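Local coordinates for uncharacterized protein (Corynebacterium diphtheriae, PDB 3V7B) that is of unknown function but belongs to the DUF2020 family, grouped in one clan with the Mog1p and PsbP proteins, at residues T70-H75 with A125-S130; W88-D93 with V116-K121; V5-L10 with R52-A57. One frame throughout, in Å; residues are numbered along the deposited sequence.

Interaction 1: T70-H75 with A125-S130; sequences TVMVRH and AVVVWS. With EDO (1,2-ethanediol), chain C.
Two groups grip the carbonyl oxygen of Thr70: Trp129 N donates a hydrogen bond to Thr70 O at 2.9 Å, and the CA-H of Val128 adds a weaker contact, with CA 3.2 Å from the same oxygen. The pattern is that of an antiparallel beta sheet, here between strands 69-75 and 124-130, neighbours near the centre of the chain. The hydrogen-bonded pairs Thr70-Trp129, Met72-Val127 and Arg74-Ala125 contribute two N-H...O bonds each, the shortest running from Arg74 N to Ala125 O at 2.7 Å. Between them, Val71-Val128 and Val73-Val126 form non-hydrogen-bonded pairs.

The alternation sorts the side chains to two faces. On the valine face, Val71 and Val128 lie alongside each other with their CG2 methyls 3.8 Å apart, and helix 135-149 covers this side. The other face is more varied. Selenomethionine Met72 runs out extended, with CG opposite the backbone N (chi1 -178°), until a bend at chi3 (66°) brings CE to the edge of the Trp129 indole, 3.7 Å from CH2. Val127 CG1 sits over one face of that ring, toward its rim, so that the indole is bordered from two directions. Arg74 turns its guanidinium away from the paired strand to a salt bridge with Asp7 and hydrogen bonds with the carbonyls of Leu10 and Pro11.

At the other end of the pairing, Thr70 reaches the indole with CG2, 3.7 Å from Trp129 CE3, while its OG1 hydrogen-bonds O2 of a 1,2-ethanediol at 2.6 Å.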
ATOM      1  N   THR A  70       2.645  -0.653  -4.856  1.00 14.39           N
ATOM      2  CA  THR A  70       1.215  -0.829  -4.688  1.00 13.99           C
ATOM      3  C   THR A  70       0.825  -0.247  -3.334  1.00 13.00           C
ATOM      4  O   THR A  70       1.448  -0.574  -2.305  1.00 11.99           O
ATOM      5  CB  THR A  70       0.871  -2.349  -4.706  1.00 15.38           C
ATOM      6  OG1 THR A  70       1.209  -2.936  -5.983  1.00 16.48           O
ATOM      7  CG2 THR A  70      -0.614  -2.605  -4.329  1.00 14.99           C
ATOM      8  N   VAL A  71      -0.250   0.555  -3.312  1.00 11.69           N
ATOM      9  CA  VAL A  71      -0.684   1.188  -2.080  1.00 12.35           C
ATOM     10  C   VAL A  71      -2.137   0.831  -1.896  1.00 12.19           C
ATOM     11  O   VAL A  71      -2.955   1.074  -2.784  1.00 10.03           O
ATOM     12  CB  VAL A  71      -0.531   2.734  -2.096  1.00 13.06           C
ATOM     13  CG1 VAL A  71      -1.114   3.368  -0.843  1.00 13.52           C
ATOM     14  CG2 VAL A  71       0.975   3.114  -2.270  1.00 12.66           C
HETATM   15  N   MSE A  72      -2.417   0.203  -0.750  1.00 11.98           N
HETATM   16  CA  MSE A  72      -3.746  -0.256  -0.424  1.00 11.78           C
HETATM   17  C   MSE A  72      -4.238   0.229   0.944  1.00 12.60           C
HETATM   18  O   MSE A  72      -3.585   0.026   1.973  1.00 13.45           O
HETATM   19  CB  MSE A  72      -3.862  -1.776  -0.516  1.00 11.99           C
HETATM   20  CG  MSE A  72      -5.321  -2.307  -0.210  1.00 13.47           C
HETATM   21 SE   MSE A  72      -5.396  -4.234  -0.473  0.86 14.40          SE
HETATM   22  CE  MSE A  72      -4.179  -4.664   1.017  1.00 15.38           C
ATOM     23  N   VAL A  73      -5.390   0.915   0.921  1.00 11.94           N
ATOM     24  CA  VAL A  73      -6.106   1.388   2.077  1.00 12.68           C
ATOM     25  C   VAL A  73      -7.364   0.550   2.362  1.00 12.28           C
ATOM     26  O   VAL A  73      -8.217   0.378   1.521  1.00 15.31           O
ATOM     27  CB  VAL A  73      -6.468   2.891   1.976  1.00 13.59           C
ATOM     28  CG1 VAL A  73      -7.203   3.338   3.282  1.00 14.67           C
ATOM     29  CG2 VAL A  73      -5.167   3.711   1.814  1.00 12.25           C
ATOM     30  N   ARG A  74      -7.464  -0.038   3.563  1.00 13.22           N
ATOM     31  CA  ARG A  74      -8.524  -0.954   3.896  1.00 13.57           C
ATOM     32  C   ARG A  74      -9.357  -0.382   5.043  1.00 15.11           C
ATOM     33  O   ARG A  74      -8.835   0.081   6.026  1.00 16.20           O
ATOM     34  CB  ARG A  74      -8.002  -2.286   4.372  1.00 13.45           C
ATOM     35  CG  ARG A  74      -7.476  -3.235   3.343  1.00 13.25           C
ATOM     36  CD  ARG A  74      -8.210  -3.370   2.086  1.00 13.44           C
ATOM     37  NE  ARG A  74      -9.615  -3.805   2.297  1.00 13.67           N
ATOM     38  CZ  ARG A  74     -10.055  -5.047   2.362  1.00 14.89           C
ATOM     39  NH1 ARG A  74      -9.260  -6.055   2.135  1.00 14.56           N
ATOM     40  NH2 ARG A  74     -11.345  -5.278   2.591  1.00 15.26           N
ATOM     41  N   HIS A  75     -10.631  -0.350   4.879  1.00 16.45           N
ATOM     42  CA  HIS A  75     -11.502  -0.035   6.016  1.00 18.33           C
ATOM     43  C   HIS A  75     -12.201  -1.339   6.365  1.00 18.49           C
ATOM     44  O   HIS A  75     -13.120  -1.831   5.645  1.00 18.28           O
ATOM     45  CB  HIS A  75     -12.483   1.072   5.663  1.00 22.79           C
ATOM     46  CG  HIS A  75     -11.855   2.436   5.546  1.00 25.65           C
ATOM     47  ND1 HIS A  75     -11.069   2.800   4.470  1.00 29.14           N
ATOM     48  CD2 HIS A  75     -11.964   3.564   6.348  1.00 27.23           C
ATOM     49  CE1 HIS A  75     -10.655   4.065   4.633  1.00 26.67           C
ATOM     50  NE2 HIS A  75     -11.201   4.542   5.782  1.00 27.99           N
ATOM     51  N   ALA A 125      -6.570  -0.170   7.811  1.00 14.67           N
ATOM     52  CA  ALA A 125      -5.218  -0.665   7.513  1.00 12.96           C
ATOM     53  C   ALA A 125      -4.654  -0.004   6.228  1.00 12.25           C
ATOM     54  O   ALA A 125      -5.388   0.271   5.310  1.00 12.83           O
ATOM     55  CB  ALA A 125      -5.193  -2.202   7.420  1.00 14.42           C
ATOM     56  N   VAL A 126      -3.357   0.276   6.228  1.00 11.49           N
ATOM     57  CA  VAL A 126      -2.638   0.849   5.108  1.00 12.15           C
ATOM     58  C   VAL A 126      -1.437  -0.076   4.815  1.00 11.77           C
ATOM     59  O   VAL A 126      -0.575  -0.293   5.689  1.00 13.97           O
ATOM     60  CB  VAL A 126      -2.174   2.303   5.400  1.00 11.90           C
ATOM     61  CG1 VAL A 126      -1.258   2.855   4.299  1.00 10.85           C
ATOM     62  CG2 VAL A 126      -3.369   3.248   5.626  1.00 11.68           C
ATOM     63  N   VAL A 127      -1.355  -0.616   3.605  1.00 11.20           N
ATOM     64  CA  VAL A 127      -0.238  -1.501   3.215  1.00 11.97           C
ATOM     65  C   VAL A 127       0.411  -0.925   1.935  1.00 11.69           C
ATOM     66  O   VAL A 127      -0.270  -0.575   0.973  1.00 12.16           O
ATOM     67  CB  VAL A 127      -0.739  -2.957   2.901  1.00 12.76           C
ATOM     68  CG1 VAL A 127       0.378  -3.876   2.450  1.00 13.01           C
ATOM     69  CG2 VAL A 127      -1.546  -3.566   4.083  1.00 12.62           C
ATOM     70  N   VAL A 128       1.729  -0.915   1.888  1.00 10.80           N
ATOM     71  CA  VAL A 128       2.410  -0.482   0.727  1.00 11.15           C
ATOM     72  C   VAL A 128       3.448  -1.554   0.482  1.00 12.21           C
ATOM     73  O   VAL A 128       4.127  -1.964   1.434  1.00 13.47           O
ATOM     74  CB  VAL A 128       3.108   0.886   0.935  1.00 10.97           C
ATOM     75  CG1 VAL A 128       3.996   1.275  -0.213  1.00 11.63           C
ATOM     76  CG2 VAL A 128       2.115   2.031   1.175  1.00 11.10           C
ATOM     77  N   TRP A 129       3.496  -2.005  -0.769  1.00 12.61           N
ATOM     78  CA  TRP A 129       4.509  -2.906  -1.251  1.00 13.64           C
ATOM     79  C   TRP A 129       5.335  -2.103  -2.262  1.00 14.45           C
ATOM     80  O   TRP A 129       4.786  -1.297  -3.029  1.00 13.28           O
ATOM     81  CB  TRP A 129       3.845  -4.059  -1.975  1.00 13.48           C
ATOM     82  CG  TRP A 129       3.124  -5.037  -1.110  1.00 14.58           C
ATOM     83  CD1 TRP A 129       3.640  -6.098  -0.425  1.00 15.66           C
ATOM     84  CD2 TRP A 129       1.699  -5.084  -0.890  1.00 15.24           C
ATOM     85  NE1 TRP A 129       2.649  -6.824   0.176  1.00 14.88           N
ATOM     86  CE2 TRP A 129       1.451  -6.247  -0.055  1.00 16.09           C
ATOM     87  CE3 TRP A 129       0.616  -4.314  -1.332  1.00 16.26           C
ATOM     88  CZ2 TRP A 129       0.194  -6.614   0.305  1.00 16.54           C
ATOM     89  CZ3 TRP A 129      -0.657  -4.658  -0.929  1.00 16.08           C
ATOM     90  CH2 TRP A 129      -0.893  -5.758  -0.141  1.00 16.93           C
ATOM     91  N   SER A 130       6.628  -2.332  -2.257  1.00 15.16           N
ATOM     92  CA  SER A 130       7.532  -1.776  -3.248  1.00 15.97           C
ATOM     93  C   SER A 130       8.377  -2.887  -3.851  1.00 16.83           C
ATOM     94  O   SER A 130       8.696  -3.847  -3.182  1.00 15.75           O
ATOM     95  CB  SER A 130       8.483  -0.768  -2.605  1.00 17.25           C
ATOM     96  OG  SER A 130       9.592  -0.480  -3.459  1.00 17.92           O
TER
HETATM   97  C1  EDO C 401       5.765  -5.284  -6.019  1.00 23.41           C
HETATM   98  O1  EDO C 401       5.380  -5.635  -7.359  1.00 22.16           O
HETATM   99  C2  EDO C 401       4.943  -4.065  -5.569  1.00 21.57           C
HETATM  100  O2  EDO C 401       3.501  -4.192  -5.620  1.00 22.70           O

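Interaction 2: W88-D93 with V116-K121; sequences WAAPID and VYAVQK
Val116 reaches from its strand toward the end of helix 79-89, meeting Ala89 and Ala90, and its branches show how a small apolar interface is shared out. The side chain leaves CA on the helix side, and CB, directed at the helix end, carries both methyls into the contact. CG1 lies in the position between the backbone N and the carbonyl carbon (chi1 64°), and CG2 takes the place opposite the backbone N. Together they straddle Ala89 O, CG2 at 3.7 Å and CG1 at 3.9 Å; CG1 goes on to Ala90 CB at 4.4 Å, and CG2 to Ala89 CB at 4.3 Å. The CG2 methyl also meets Trp129 CD1, on the neighbouring strand 124-130.

Two residues further along the strand, Ala118 offers just one methyl, yet its CB is 4.0 Å from Ala89 CB and equally 4.0 Å from Ala90 CB. It thus faces the point where the last helical residue, Ala89, hands over to Ala90. Ala90 departs from helical backbone angles, but its CB still points to the strand, and the apolar contact continues past the last turn. With short alanine side chains on the helix side, the two backbones come close, the Ala90 and Ala118 CA atoms being 6.2 Å apart.

Ala89 also touches Val127 and Trp129, so the C-terminal end of helix 79-89 rests over strands 114-121 and 124-130 together, while Tyr117 and Val119, between and beyond the contacting residues, meet helix 135-149 on the other face of the sheet.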
ATOM      1  N   TRP A  88      -1.088 -10.455   7.757  1.00 16.00           N
ATOM      2  CA  TRP A  88      -0.933 -11.171   6.475  1.00 16.40           C
ATOM      3  C   TRP A  88       0.133 -10.537   5.597  1.00 18.14           C
ATOM      4  O   TRP A  88       1.053 -11.247   5.139  1.00 18.21           O
ATOM      5  CB  TRP A  88      -2.282 -11.222   5.796  1.00 16.58           C
ATOM      6  CG  TRP A  88      -2.266 -11.444   4.319  1.00 16.75           C
ATOM      7  CD1 TRP A  88      -2.021 -12.629   3.631  1.00 19.28           C
ATOM      8  CD2 TRP A  88      -2.515 -10.423   3.273  1.00 17.15           C
ATOM      9  NE1 TRP A  88      -2.069 -12.413   2.249  1.00 19.04           N
ATOM     10  CE2 TRP A  88      -2.380 -11.118   1.976  1.00 18.64           C
ATOM     11  CE3 TRP A  88      -2.837  -9.066   3.282  1.00 16.02           C
ATOM     12  CZ2 TRP A  88      -2.558 -10.455   0.767  1.00 17.02           C
ATOM     13  CZ3 TRP A  88      -2.982  -8.408   2.070  1.00 15.96           C
ATOM     14  CH2 TRP A  88      -2.862  -9.093   0.842  1.00 17.66           C
ATOM     15  N   ALA A  89       0.092  -9.194   5.472  1.00 16.58           N
ATOM     16  CA  ALA A  89       1.026  -8.461   4.603  1.00 16.43           C
ATOM     17  C   ALA A  89       2.457  -8.452   5.169  1.00 16.35           C
ATOM     18  O   ALA A  89       3.418  -8.497   4.418  1.00 16.38           O
ATOM     19  CB  ALA A  89       0.565  -7.046   4.379  1.00 16.25           C
ATOM     20  N   ALA A  90       2.550  -8.411   6.511  1.00 16.69           N
ATOM     21  CA  ALA A  90       3.811  -8.249   7.268  1.00 16.97           C
ATOM     22  C   ALA A  90       3.822  -9.251   8.409  1.00 17.09           C
ATOM     23  O   ALA A  90       3.509  -8.899   9.529  1.00 17.37           O
ATOM     24  CB  ALA A  90       4.029  -6.786   7.755  1.00 15.78           C
ATOM     25  N   PRO A  91       4.223 -10.500   8.111  1.00 19.52           N
ATOM     26  CA  PRO A  91       4.086 -11.569   9.152  1.00 19.43           C
ATOM     27  C   PRO A  91       4.970 -11.293  10.374  1.00 19.09           C
ATOM     28  O   PRO A  91       6.094 -10.794  10.233  1.00 17.82           O
ATOM     29  CB  PRO A  91       4.519 -12.861   8.419  1.00 19.18           C
ATOM     30  CG  PRO A  91       4.261 -12.565   6.960  1.00 20.93           C
ATOM     31  CD  PRO A  91       4.498 -11.065   6.762  1.00 19.30           C
ATOM     32  N   ILE A  92       4.479 -11.753  11.525  1.00 19.93           N
ATOM     33  CA  ILE A  92       5.000 -11.419  12.837  1.00 19.28           C
ATOM     34  C   ILE A  92       6.418 -11.923  12.889  1.00 20.30           C
ATOM     35  O   ILE A  92       7.270 -11.195  13.373  1.00 21.07           O
ATOM     36  CB  ILE A  92       4.201 -12.077  13.978  1.00 20.44           C
ATOM     37  CG1 ILE A  92       2.798 -11.488  14.114  1.00 20.45           C
ATOM     38  CG2 ILE A  92       4.910 -11.894  15.322  1.00 22.67           C
ATOM     39  CD1 ILE A  92       2.786 -10.016  14.406  1.00 19.34           C
ATOM     40  N   ASP A  93       6.709 -13.079  12.298  1.00 20.10           N
ATOM     41  CA  ASP A  93       8.079 -13.606  12.419  1.00 22.92           C
ATOM     42  C   ASP A  93       9.061 -13.265  11.353  1.00 24.18           C
ATOM     43  O   ASP A  93      10.214 -13.755  11.379  1.00 26.26           O
ATOM     44  CB  ASP A  93       8.036 -15.126  12.571  1.00 27.88           C
ATOM     45  CG  ASP A  93       7.353 -15.828  11.413  1.00 28.82           C
ATOM     46  OD1 ASP A  93       7.263 -15.205  10.332  1.00 31.21           O
ATOM     47  OD2 ASP A  93       6.909 -16.988  11.615  1.00 31.01           O
ATOM     48  N   VAL A 116       7.834  -4.187   2.156  1.00 14.82           N
ATOM     49  CA  VAL A 116       6.460  -3.971   2.612  1.00 14.65           C
ATOM     50  C   VAL A 116       6.435  -3.067   3.842  1.00 14.53           C
ATOM     51  O   VAL A 116       7.376  -3.023   4.647  1.00 14.75           O
ATOM     52  CB  VAL A 116       5.745  -5.317   2.923  1.00 14.54           C
ATOM     53  CG1 VAL A 116       6.456  -6.040   4.104  1.00 16.29           C
ATOM     54  CG2 VAL A 116       4.196  -5.139   3.065  1.00 15.19           C
ATOM     55  N   TYR A 117       5.335  -2.342   3.994  1.00 14.42           N
ATOM     56  CA  TYR A 117       5.131  -1.530   5.136  1.00 14.26           C
ATOM     57  C   TYR A 117       3.639  -1.567   5.364  1.00 14.13           C
ATOM     58  O   TYR A 117       2.821  -1.145   4.491  1.00 13.18           O
ATOM     59  CB  TYR A 117       5.650  -0.080   4.949  1.00 16.39           C
ATOM     60  CG  TYR A 117       5.568   0.787   6.223  1.00 16.19           C
ATOM     61  CD1 TYR A 117       6.710   0.942   7.052  1.00 17.86           C
ATOM     62  CD2 TYR A 117       4.410   1.474   6.583  1.00 15.48           C
ATOM     63  CE1 TYR A 117       6.677   1.700   8.195  1.00 16.59           C
ATOM     64  CE2 TYR A 117       4.371   2.246   7.738  1.00 15.49           C
ATOM     65  CZ  TYR A 117       5.532   2.371   8.535  1.00 16.68           C
ATOM     66  OH  TYR A 117       5.570   3.122   9.684  1.00 17.44           O
ATOM     67  N   ALA A 118       3.257  -2.117   6.505  1.00 13.15           N
ATOM     68  CA  ALA A 118       1.845  -2.399   6.809  1.00 12.95           C
ATOM     69  C   ALA A 118       1.485  -2.027   8.218  1.00 12.48           C
ATOM     70  O   ALA A 118       2.077  -2.483   9.181  1.00 12.57           O
ATOM     71  CB  ALA A 118       1.513  -3.858   6.542  1.00 13.40           C
ATOM     72  N   VAL A 119       0.515  -1.111   8.354  1.00 12.38           N
ATOM     73  CA  VAL A 119       0.134  -0.624   9.649  1.00 11.48           C
ATOM     74  C   VAL A 119      -1.358  -0.479   9.771  1.00 11.30           C
ATOM     75  O   VAL A 119      -2.058  -0.350   8.792  1.00 11.84           O
ATOM     76  CB  VAL A 119       0.752   0.741  10.015  1.00 11.97           C
ATOM     77  CG1 VAL A 119       2.310   0.597  10.276  1.00 11.07           C
ATOM     78  CG2 VAL A 119       0.410   1.790   8.894  1.00 11.44           C
ATOM     79  N   GLN A 120      -1.827  -0.607  10.987  1.00 11.92           N
ATOM     80  CA  GLN A 120      -3.248  -0.293  11.267  1.00 12.62           C
ATOM     81  C   GLN A 120      -3.424   0.636  12.443  1.00 13.47           C
ATOM     82  O   GLN A 120      -2.578   0.763  13.321  1.00 13.82           O
ATOM     83  CB  GLN A 120      -4.051  -1.569  11.455  1.00 13.74           C
ATOM     84  CG  GLN A 120      -3.708  -2.472  12.629  1.00 14.15           C
ATOM     85  CD  GLN A 120      -3.973  -1.974  14.021  1.00 15.12           C
ATOM     86  OE1 GLN A 120      -5.015  -1.352  14.374  1.00 15.82           O
ATOM     87  NE2 GLN A 120      -3.049  -2.268  14.857  1.00 15.78           N
ATOM     88  N   LYS A 121      -4.604   1.244  12.454  1.00 14.06           N
ATOM     89  CA  LYS A 121      -5.039   2.194  13.457  1.00 15.03           C
ATOM     90  C   LYS A 121      -6.528   1.914  13.533  1.00 15.22           C
ATOM     91  O   LYS A 121      -7.265   2.159  12.573  1.00 15.26           O
ATOM     92  CB  LYS A 121      -4.796   3.658  13.055  1.00 16.31           C
ATOM     93  CG  LYS A 121      -5.216   4.622  14.163  1.00 18.87           C
ATOM     94  CD  LYS A 121      -4.703   6.065  14.006  1.00 22.21           C
ATOM     95  CE  LYS A 121      -5.537   6.915  13.070  1.00 24.01           C
ATOM     96  NZ  LYS A 121      -5.474   8.383  13.458  1.00 25.44           N
TER

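Interaction 3: V5-L10 with R52-A57; sequences VHDSAL and RFDTPA
Asp7 and Asp54 exchange backbone and side-chain bonds at the centre of this partly buried contact, where Asp7 itself is buried. Asp7 N donates to Asp54 OD1 at 2.9 Å, and Asp54 N returns a bond to Asp7 OD1 at 2.8 Å; each carboxylate oxygen is met from above its own plane, and the two planes stand 72° apart. This reciprocity brings the two OD1 atoms to 3.4 Å from each other, an approach of like charges that the two N-H donors and the nearby Arg74 probably soften. A water also donates to Asp7 OD1 at 2.7 Å and accepts from Thr55 N, and Asp7 OD2 is taken up by Arg74 and His75 N. Asp7 is thereby fixed through both oxygens.

Beside this polar centre the packing is close. Leu10 CD1 makes an apolar contact with Phe53 CZ at 3.6 Å, and the same methyl also lies 3.7 Å above the plane of the Arg52 guanidinium, over its centre. That guanidinium is held in turn by a salt bridge to Asp50.

The outer side, facing solvent, is sparser, with one hydrogen bond per side chain. His6 ND1 reaches the syn lone pair of Asp54 OD2 at 2.7 Å, the carboxylate lying at the ring's edge with its plane turned 63° from the imidazole. Ser8 OG donates to Arg52 O at 2.8 Å.

The backbone of 5-10 is tightly curled here: Asp7, Ser8 and Ala9 all adopt left-handed helical angles, and the bonds Ala9 N to His6 O and Leu10 N to Asp7 O close two overlapping turns. The arrangement is a left-handed, 3-10-like turn at the N-terminal end, tied to the loop joining strands 46-50 and 57-61.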
ATOM      1  N   VAL A   5     -21.570  -1.623   4.246  1.00 32.97           N
ATOM      2  CA  VAL A   5     -20.360  -2.496   3.908  1.00 33.03           C
ATOM      3  C   VAL A   5     -19.201  -1.673   3.339  1.00 29.87           C
ATOM      4  O   VAL A   5     -19.396  -0.792   2.495  1.00 27.48           O
ATOM      5  CB  VAL A   5     -20.718  -3.708   2.957  1.00 37.21           C
ATOM      6  CG1 VAL A   5     -20.236  -3.547   1.511  1.00 38.38           C
ATOM      7  CG2 VAL A   5     -20.135  -5.005   3.507  1.00 37.52           C
ATOM      8  N   HIS A   6     -17.997  -1.964   3.806  1.00 25.82           N
ATOM      9  CA  HIS A   6     -16.808  -1.242   3.342  1.00 24.40           C
ATOM     10  C   HIS A   6     -16.012  -2.090   2.440  1.00 20.67           C
ATOM     11  O   HIS A   6     -15.934  -3.312   2.611  1.00 20.26           O
ATOM     12  CB  HIS A   6     -15.901  -0.856   4.513  1.00 25.63           C
ATOM     13  CG  HIS A   6     -16.549   0.084   5.456  1.00 28.34           C
ATOM     14  ND1 HIS A   6     -16.819   1.376   5.114  1.00 35.02           N
ATOM     15  CD2 HIS A   6     -17.113  -0.128   6.724  1.00 33.91           C
ATOM     16  CE1 HIS A   6     -17.479   1.976   6.144  1.00 36.43           C
ATOM     17  NE2 HIS A   6     -17.651   1.055   7.127  1.00 34.13           N
ATOM     18  N   ASP A   7     -15.362  -1.415   1.510  1.00 19.75           N
ATOM     19  CA  ASP A   7     -14.451  -2.044   0.559  1.00 17.97           C
ATOM     20  C   ASP A   7     -15.079  -3.294  -0.144  1.00 16.88           C
ATOM     21  O   ASP A   7     -14.414  -4.295  -0.376  1.00 14.78           O
ATOM     22  CB  ASP A   7     -13.167  -2.462   1.257  1.00 17.35           C
ATOM     23  CG  ASP A   7     -12.425  -1.334   1.911  1.00 17.51           C
ATOM     24  OD1 ASP A   7     -12.753  -0.127   1.740  1.00 18.07           O
ATOM     25  OD2 ASP A   7     -11.402  -1.707   2.578  1.00 17.04           O
ATOM     26  N   SER A   8     -16.343  -3.176  -0.520  1.00 17.60           N
ATOM     27  CA  SER A   8     -17.075  -4.277  -1.184  1.00 18.44           C
ATOM     28  C   SER A   8     -16.954  -5.628  -0.448  1.00 19.34           C
ATOM     29  O   SER A   8     -16.951  -6.706  -1.082  1.00 20.13           O
ATOM     30  CB  SER A   8     -16.523  -4.446  -2.633  1.00 19.22           C
ATOM     31  OG  SER A   8     -16.423  -3.224  -3.350  1.00 19.96           O
ATOM     32  N   ALA A   9     -16.864  -5.580   0.882  1.00 18.49           N
ATOM     33  CA  ALA A   9     -16.741  -6.747   1.739  1.00 18.16           C
ATOM     34  C   ALA A   9     -15.600  -7.659   1.297  1.00 18.73           C
ATOM     35  O   ALA A   9     -15.671  -8.850   1.479  1.00 18.32           O
ATOM     36  CB  ALA A   9     -18.085  -7.484   1.827  1.00 20.09           C
ATOM     37  N   LEU A  10     -14.546  -7.097   0.685  1.00 18.10           N
ATOM     38  CA  LEU A  10     -13.418  -7.931   0.260  1.00 17.81           C
ATOM     39  C   LEU A  10     -12.730  -8.564   1.463  1.00 19.27           C
ATOM     40  O   LEU A  10     -12.657  -7.932   2.514  1.00 18.67           O
ATOM     41  CB  LEU A  10     -12.376  -7.134  -0.559  1.00 16.94           C
ATOM     42  CG  LEU A  10     -12.862  -6.787  -2.004  1.00 16.74           C
ATOM     43  CD1 LEU A  10     -11.910  -5.787  -2.701  1.00 15.03           C
ATOM     44  CD2 LEU A  10     -13.062  -8.005  -2.902  1.00 16.31           C
ATOM     45  N   ARG A  52     -12.804  -0.663  -5.923  1.00 16.16           N
ATOM     46  CA  ARG A  52     -13.529  -1.610  -4.991  1.00 16.78           C
ATOM     47  C   ARG A  52     -13.432  -1.221  -3.526  1.00 16.22           C
ATOM     48  O   ARG A  52     -14.361  -1.471  -2.730  1.00 15.55           O
ATOM     49  CB  ARG A  52     -13.101  -3.062  -5.189  1.00 16.12           C
ATOM     50  CG  ARG A  52     -13.506  -3.601  -6.529  1.00 16.49           C
ATOM     51  CD  ARG A  52     -12.984  -5.024  -6.746  1.00 17.31           C
ATOM     52  NE  ARG A  52     -11.530  -5.054  -6.573  1.00 17.43           N
ATOM     53  CZ  ARG A  52     -10.818  -6.155  -6.284  1.00 17.99           C
ATOM     54  NH1 ARG A  52     -11.410  -7.351  -6.183  1.00 17.43           N
ATOM     55  NH2 ARG A  52      -9.488  -6.097  -6.112  1.00 17.25           N
ATOM     56  N   PHE A  53     -12.356  -0.535  -3.217  1.00 15.51           N
ATOM     57  CA  PHE A  53     -12.058  -0.083  -1.840  1.00 15.83           C
ATOM     58  C   PHE A  53     -12.665   1.292  -1.646  1.00 15.49           C
ATOM     59  O   PHE A  53     -12.624   2.077  -2.566  1.00 16.14           O
ATOM     60  CB  PHE A  53     -10.573  -0.067  -1.645  1.00 15.45           C
ATOM     61  CG  PHE A  53      -9.925  -1.411  -1.937  1.00 14.98           C
ATOM     62  CD1 PHE A  53      -9.839  -2.410  -0.967  1.00 16.28           C
ATOM     63  CD2 PHE A  53      -9.473  -1.691  -3.183  1.00 15.94           C
ATOM     64  CE1 PHE A  53      -9.267  -3.695  -1.252  1.00 15.72           C
ATOM     65  CE2 PHE A  53      -8.881  -2.932  -3.495  1.00 15.86           C
ATOM     66  CZ  PHE A  53      -8.778  -3.932  -2.532  1.00 16.12           C
ATOM     67  N   ASP A  54     -13.184   1.570  -0.459  1.00 17.90           N
ATOM     68  CA  ASP A  54     -13.746   2.922  -0.181  1.00 20.88           C
ATOM     69  C   ASP A  54     -12.727   4.010  -0.593  1.00 22.01           C
ATOM     70  O   ASP A  54     -13.057   4.971  -1.306  1.00 22.36           O
ATOM     71  CB  ASP A  54     -14.074   3.123   1.299  1.00 23.78           C
ATOM     72  CG  ASP A  54     -15.109   2.137   1.855  1.00 24.27           C
ATOM     73  OD1 ASP A  54     -15.750   1.398   1.072  1.00 24.64           O
ATOM     74  OD2 ASP A  54     -15.231   2.136   3.101  1.00 24.83           O
ATOM     75  N   THR A  55     -11.481   3.844  -0.139  1.00 19.66           N
ATOM     76  CA  THR A  55     -10.360   4.637  -0.630  1.00 19.71           C
ATOM     77  C   THR A  55      -9.708   3.840  -1.722  1.00 17.42           C
ATOM     78  O   THR A  55      -9.168   2.742  -1.448  1.00 15.38           O
ATOM     79  CB  THR A  55      -9.314   4.945   0.477  1.00 19.36           C
ATOM     80  OG1 THR A  55      -9.952   5.740   1.484  1.00 21.58           O
ATOM     81  CG2 THR A  55      -8.172   5.709  -0.126  1.00 17.17           C
ATOM     82  N   PRO A  56      -9.740   4.348  -2.964  1.00 17.64           N
ATOM     83  CA  PRO A  56      -9.172   3.491  -4.016  1.00 16.94           C
ATOM     84  C   PRO A  56      -7.756   3.092  -3.776  1.00 16.89           C
ATOM     85  O   PRO A  56      -6.967   3.895  -3.337  1.00 18.26           O
ATOM     86  CB  PRO A  56      -9.258   4.377  -5.272  1.00 17.90           C
ATOM     87  CG  PRO A  56     -10.398   5.287  -4.997  1.00 20.20           C
ATOM     88  CD  PRO A  56     -10.154   5.641  -3.541  1.00 19.43           C
ATOM     89  N   ALA A  57      -7.437   1.844  -4.076  1.00 14.60           N
ATOM     90  CA  ALA A  57      -6.076   1.350  -4.082  1.00 13.49           C
ATOM     91  C   ALA A  57      -5.379   1.913  -5.309  1.00 14.00           C
ATOM     92  O   ALA A  57      -6.027   2.127  -6.329  1.00 14.29           O
ATOM     93  CB  ALA A  57      -6.081  -0.143  -4.127  1.00 13.52           C
TER
HETATM   94  O   HOH W   1     -10.751   1.663   1.796  1.00 12.80           O

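Overall arrangement
Along the chain, interaction 3 comes first, joining the N-terminal segment to the loop before strand 57-61; interaction 2 is nested inside the loop closed by interaction 1. Interactions 1 and 2, with centres about 10 Å apart, share one antiparallel sheet in which strands 69-75, 124-130 and 114-121 are consecutive neighbours; Val128 and Val126 probably hydrogen-bond to the strand of interaction 2. Interaction 3 lies about 12 Å, centre to centre, from interaction 1, and Asp7 ties the two together. Interactions 2 and 3 stay about 9 Å apart at their nearest atoms. The central strand pair thus contacts both the helix end, over 114-121 and 124-130, and the N-terminal segment, at the Arg74-His75 end of 69-75.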